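Local structure of Xaa-Pro Dipeptidase (Alteromonas macleodii, 2QS8) at residues A[59-64]-A[373-378]; A[229-234]-A[364-369]. The protein probably acts as a metal-dependent carboxypeptidase or dipeptidase of the amidohydrolase superfamily, and binds methionine in its active site. All blocks are in the same frame, centred on the assembly; numbering follows the deposited sequence.

Contact 1 (A[59-64]-A[373-378]); sequences HTVLPG and GSIESG
Ile375 reaches across to strand 60-67 and supplies most of the apolar contact between the two segments. Its CG1 lies anti to the carbonyl carbon (chi1 -60°), and with chi2 extended at 179° the delta methyl is carried away from its own backbone to the Leu62-Pro63 peptide. There CD1 comes within 3.4 Å of Leu62 C and also touches Pro63 N, so the methyl rests against the peptide link itself. The side chains of Val61 and Pro63 both lie roughly perpendicular to that of Ile375. Val61 touches the same methyl with one branch, CG1 lying 3.7 Å from Ile375 CD1, while Pro63 CB meets the next carbon back, at 3.7 Å from Ile375 CG1.

The proline ring also packs against backbone: Pro63 CB is 3.9 Å from Ser374 CA, and Pro63 CG lies 3.9 Å from Gly373 O. Shortening this residue to an alanine would remove CG and CD and would probably open a gap beside Gly373 O and the Ile375 methyl, setting the isoleucine end freer to turn.

Polar links are few. A water donates to Gly64 O at 2.7 Å and accepts only weakly from Gly373 N. Within the loop, Ser374 OG donates to Glu376 OE2 over 2.9 Å, meeting the oxygen on its anti side; Lys379 also bonds Ser374 OG, and Lys20 forms a salt bridge with the carboxylate.

This hydrophobic packing belongs to the beta-rich part beside the barrel, built from N- and C-terminal stretches as in many amidohydrolases. The loop between helix 360-365 and strand 383-386 covers one side of strand 60-67. Strands 9-16 and 383-386 hydrogen-bond to that strand, and their Leu16 and Leu383, with Ile37 of strand 36-42, also touch Ile375.

Contact 2 (A[229-234]-A[364-369]); sequences GMWVAV and KLLRIE
Trp231, on strand 231-236 of the TIM barrel, overlaps both Leu366 and the guanidinium end of Arg367. The strand leads to His235 and His237 of the methionine pocket, and the Trp231 side chain is about 12 Å from the magnesium ion. Arg367 follows helix 360-365 as the positive-phi residue of a Schellman motif, its N bonded to Lys364 O at 3.0 Å. Gly229 has the same role after helix 215-227, and the arginine side chain reaches toward it.

The indole and Leu366 run alongside each other in the same direction; the leucine methyl CD2 approaches the ring obliquely, 4.0 Å from Trp231 NE1. The tryptophan CG sits between its backbone N and carbonyl carbon (chi1 38°), turning the ring toward the side where Leu366 lies. Arg111 of strand 107-112 makes a cation-pi contact with the indole, and Leu366 packs on Thr109 and Arg111 of that strand.

Arg367 runs extended from CG to NE and brings one guanidinium face over the backbone of Trp231, with NH2 3.8 Å from Trp231 CA and 4.0 Å from Trp231 CB. Asp251 forms a salt bridge with NH2 and also accepts from Val232 N, tying the arginine to the strand through a shared carboxylate. The same nitrogen has a second partner, a water that accepts from Arg367 NH2 at 3.3 Å and donates to Met230 O at 2.6 Å.

From the N terminus the chain enters contact 1 at 59-64, in the beta-rich part that also holds strands 9-16 and 383-386. It then runs through much of the amidohydrolase barrel to 229-234, the first half of contact 2. After a further 129 residues, rich in helix, 364-369 returns to strand 231-236 and closes the inner loop. A few residues on, 373-378 reaches 59-64 and closes the outer loop of 308 residues, so contact 2 is nested inside contact 1. The centres lie about 21 Å apart. The chain leaving helix 360-365 thus packs first within the barrel, at contact 2, while contact 1 ties the C-terminal stretch to the beta-rich part.

Contact 1 (A[59-64]-A[373-378])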
loop_
_atom_site.group_PDB
_atom_site.type_symbol
_atom_site.label_atom_id
_atom_site.label_comp_id
_atom_site.label_asym_id
_atom_site.label_seq_id
_atom_site.Cartn_x
_atom_site.Cartn_y
_atom_site.Cartn_z
ATOM N N HIS A 59 0.057 48.522 37.517
ATOM C CA HIS A 59 0.411 47.289 36.816
ATOM C C HIS A 59 1.088 47.540 35.472
ATOM O O HIS A 59 1.046 48.643 34.926
ATOM C CB HIS A 59 -0.836 46.460 36.539
ATOM C CG HIS A 59 -1.505 45.928 37.764
ATOM N ND1 HIS A 59 -1.312 44.640 38.216
ATOM C CD2 HIS A 59 -2.388 46.499 38.616
ATOM C CE1 HIS A 59 -2.052 44.439 39.292
ATOM N NE2 HIS A 59 -2.715 45.551 39.555
ATOM N N THR A 60 1.715 46.489 34.950
ATOM C CA THR A 60 2.343 46.526 33.646
ATOM C C THR A 60 1.440 45.628 32.807
ATOM O O THR A 60 1.207 44.472 33.159
ATOM C CB THR A 60 3.762 45.940 33.661
ATOM O OG1 THR A 60 4.628 46.786 34.432
ATOM C CG2 THR A 60 4.301 45.811 32.237
ATOM N N VAL A 61 0.904 46.179 31.723
ATOM C CA VAL A 61 0.018 45.440 30.840
ATOM C C VAL A 61 0.803 44.885 29.653
ATOM O O VAL A 61 1.731 45.529 29.146
ATOM C CB VAL A 61 -1.132 46.350 30.322
ATOM C CG1 VAL A 61 -1.968 45.609 29.290
ATOM C CG2 VAL A 61 -2.006 46.798 31.490
ATOM N N LEU A 62 0.445 43.675 29.232
ATOM C CA LEU A 62 1.092 43.039 28.090
ATOM C C LEU A 62 0.014 42.350 27.258
ATOM O O LEU A 62 -1.121 42.179 27.706
ATOM C CB LEU A 62 2.113 41.985 28.544
ATOM C CG LEU A 62 3.104 42.300 29.670
ATOM C CD1 LEU A 62 2.454 42.004 31.010
ATOM C CD2 LEU A 62 4.360 41.462 29.516
ATOM N N PRO A 63 0.339 41.981 26.015
ATOM C CA PRO A 63 -0.717 41.311 25.258
ATOM C C PRO A 63 -0.768 39.868 25.766
ATOM O O PRO A 63 0.169 39.420 26.426
ATOM C CB PRO A 63 -0.244 41.436 23.809
ATOM C CG PRO A 63 1.236 41.511 23.921
ATOM C CD PRO A 63 1.488 42.323 25.163
ATOM N N GLY A 64 -1.861 39.159 25.498
ATOM C CA GLY A 64 -1.970 37.784 25.949
ATOM C C GLY A 64 -0.780 36.949 25.519
ATOM O O GLY A 64 -0.345 37.035 24.378
ATOM N N GLY A 373 -1.468 39.056 19.225
ATOM C CA GLY A 373 -0.026 39.181 19.332
ATOM C C GLY A 373 0.510 40.524 19.779
ATOM O O GLY A 373 1.687 40.633 20.120
ATOM N N SER A 374 -0.336 41.545 19.781
ATOM C CA SER A 374 0.094 42.879 20.196
ATOM C C SER A 374 -1.089 43.744 20.601
ATOM O O SER A 374 -2.224 43.512 20.180
ATOM C CB SER A 374 0.856 43.579 19.066
ATOM O OG SER A 374 -0.001 43.849 17.970
ATOM N N ILE A 375 -0.820 44.739 21.435
ATOM C CA ILE A 375 -1.876 45.640 21.867
ATOM C C ILE A 375 -1.843 46.817 20.901
ATOM O O ILE A 375 -1.086 47.774 21.071
ATOM C CB ILE A 375 -1.661 46.068 23.315
ATOM C CG1 ILE A 375 -1.659 44.807 24.197
ATOM C CG2 ILE A 375 -2.756 47.031 23.740
ATOM C CD1 ILE A 375 -1.429 45.045 25.668
ATOM N N GLU A 376 -2.665 46.700 19.865
ATOM C CA GLU A 376 -2.758 47.679 18.798
ATOM C C GLU A 376 -4.219 47.817 18.404
ATOM O O GLU A 376 -4.984 46.853 18.484
ATOM C CB GLU A 376 -1.949 47.188 17.593
ATOM C CG GLU A 376 -0.897 48.160 17.078
ATOM C CD GLU A 376 0.220 47.464 16.295
ATOM O OE1 GLU A 376 1.088 48.173 15.743
ATOM O OE2 GLU A 376 0.239 46.214 16.239
ATOM N N SER A 377 -4.599 49.014 17.975
ATOM C CA SER A 377 -5.973 49.276 17.569
ATOM C C SER A 377 -6.404 48.336 16.445
ATOM O O SER A 377 -5.685 48.159 15.459
ATOM C CB SER A 377 -6.114 50.730 17.101
ATOM O OG SER A 377 -5.712 51.639 18.113
ATOM N N GLY A 378 -7.585 47.744 16.600
ATOM C CA GLY A 378 -8.091 46.831 15.596
ATOM C C GLY A 378 -7.956 45.365 15.976
ATOM O O GLY A 378 -8.827 44.560 15.654
HETATM O O HOH W 1 -1.991 37.648 22.350
#

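Contact 2 (A[229-234]-A[364-369])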
loop_
_atom_site.group_PDB
_atom_site.type_symbol
_atom_site.label_atom_id
_atom_site.label_comp_id
_atom_site.label_asym_id
_atom_site.label_seq_id
_atom_site.Cartn_x
_atom_site.Cartn_y
_atom_site.Cartn_z
ATOM N N GLY A 229 -4.322 23.462 4.276
ATOM C CA GLY A 229 -4.081 24.698 4.997
ATOM C C GLY A 229 -3.704 24.468 6.448
ATOM O O GLY A 229 -4.151 25.189 7.343
HETATM N N MSE A 230 -2.874 23.457 6.677
HETATM C CA MSE A 230 -2.444 23.109 8.024
HETATM C C MSE A 230 -0.969 23.402 8.239
HETATM O O MSE A 230 -0.156 23.165 7.348
HETATM C CB MSE A 230 -2.722 21.631 8.259
HETATM C CG MSE A 230 -4.191 21.300 8.149
HETATM SE SE MSE A 230 -4.486 19.374 8.351
HETATM C CE MSE A 230 -4.802 19.219 10.309
ATOM N N TRP A 231 -0.621 23.951 9.403
ATOM C CA TRP A 231 0.785 24.214 9.697
ATOM C C TRP A 231 1.399 22.887 10.125
ATOM O O TRP A 231 0.677 21.947 10.470
ATOM C CB TRP A 231 0.952 25.262 10.812
ATOM C CG TRP A 231 -0.058 25.175 11.930
ATOM C CD1 TRP A 231 -1.136 25.987 12.115
ATOM C CD2 TRP A 231 -0.069 24.241 13.022
ATOM N NE1 TRP A 231 -1.814 25.627 13.256
ATOM C CE2 TRP A 231 -1.181 24.562 13.833
ATOM C CE3 TRP A 231 0.757 23.174 13.398
ATOM C CZ2 TRP A 231 -1.496 23.844 14.992
ATOM C CZ3 TRP A 231 0.446 22.460 14.554
ATOM C CH2 TRP A 231 -0.668 22.800 15.337
ATOM N N VAL A 232 2.723 22.800 10.101
ATOM C CA VAL A 232 3.405 21.577 10.483
ATOM C C VAL A 232 4.474 21.827 11.552
ATOM O O VAL A 232 5.468 22.511 11.302
ATOM C CB VAL A 232 4.054 20.901 9.238
ATOM C CG1 VAL A 232 4.826 19.650 9.632
ATOM C CG2 VAL A 232 2.973 20.549 8.224
ATOM N N ALA A 233 4.242 21.290 12.748
ATOM C CA ALA A 233 5.186 21.399 13.860
ATOM C C ALA A 233 5.980 20.084 13.828
ATOM O O ALA A 233 5.424 19.033 13.516
ATOM C CB ALA A 233 4.437 21.540 15.181
ATOM N N VAL A 234 7.267 20.136 14.158
ATOM C CA VAL A 234 8.094 18.934 14.091
ATOM C C VAL A 234 9.005 18.633 15.284
ATOM O O VAL A 234 9.914 19.399 15.600
ATOM C CB VAL A 234 8.976 18.964 12.804
ATOM C CG1 VAL A 234 9.830 17.696 12.697
ATOM C CG2 VAL A 234 8.094 19.114 11.580
ATOM N N LYS A 364 2.701 34.868 14.590
ATOM C CA LYS A 364 3.080 34.645 13.197
ATOM C C LYS A 364 3.123 33.144 12.880
ATOM O O LYS A 364 2.655 32.710 11.828
ATOM C CB LYS A 364 4.450 35.265 12.904
ATOM C CG LYS A 364 4.502 36.778 13.058
ATOM C CD LYS A 364 5.927 37.291 12.906
ATOM C CE LYS A 364 6.032 38.739 13.339
ATOM N NZ LYS A 364 7.456 39.172 13.432
ATOM N N LEU A 365 3.687 32.363 13.797
ATOM C CA LEU A 365 3.774 30.914 13.619
ATOM C C LEU A 365 2.381 30.287 13.534
ATOM O O LEU A 365 2.186 29.311 12.822
ATOM C CB LEU A 365 4.567 30.270 14.766
ATOM C CG LEU A 365 4.814 28.753 14.697
ATOM C CD1 LEU A 365 5.389 28.343 13.336
ATOM C CD2 LEU A 365 5.768 28.359 15.814
ATOM N N LEU A 366 1.422 30.857 14.261
ATOM C CA LEU A 366 0.051 30.358 14.238
ATOM C C LEU A 366 -0.780 31.050 13.159
ATOM O O LEU A 366 -1.975 30.802 13.045
ATOM C CB LEU A 366 -0.624 30.557 15.596
ATOM C CG LEU A 366 -0.404 29.495 16.682
ATOM C CD1 LEU A 366 -1.162 29.884 17.942
ATOM C CD2 LEU A 366 -0.891 28.134 16.196
ATOM N N ARG A 367 -0.141 31.931 12.388
ATOM C CA ARG A 367 -0.797 32.647 11.291
ATOM C C ARG A 367 -1.990 33.473 11.751
ATOM O O ARG A 367 -3.045 33.459 11.118
ATOM C CB ARG A 367 -1.236 31.648 10.208
ATOM C CG ARG A 367 -0.105 30.737 9.751
ATOM C CD ARG A 367 -0.556 29.669 8.784
ATOM N NE ARG A 367 0.542 28.773 8.428
ATOM C CZ ARG A 367 0.479 27.827 7.496
ATOM N NH1 ARG A 367 -0.641 27.636 6.799
ATOM N NH2 ARG A 367 1.542 27.064 7.265
ATOM N N ILE A 368 -1.818 34.188 12.858
ATOM C CA ILE A 368 -2.880 35.031 13.389
ATOM C C ILE A 368 -2.358 36.398 13.835
ATOM O O ILE A 368 -3.024 37.114 14.585
ATOM C CB ILE A 368 -3.598 34.354 14.575
ATOM C CG1 ILE A 368 -2.577 33.880 15.606
ATOM C CG2 ILE A 368 -4.438 33.207 14.083
ATOM C CD1 ILE A 368 -3.218 33.351 16.868
ATOM N N GLU A 369 -1.179 36.766 13.342
ATOM C CA GLU A 369 -0.559 38.037 13.704
ATOM C C GLU A 369 -1.370 39.266 13.315
ATOM O O GLU A 369 -1.121 40.354 13.814
ATOM C CB GLU A 369 0.839 38.164 13.081
ATOM C CG GLU A 369 0.832 38.298 11.572
ATOM C CD GLU A 369 0.954 36.964 10.865
ATOM O OE1 GLU A 369 0.354 35.972 11.342
ATOM O OE2 GLU A 369 1.645 36.913 9.824
HETATM O O HOH W 2 1.327 24.294 5.554
#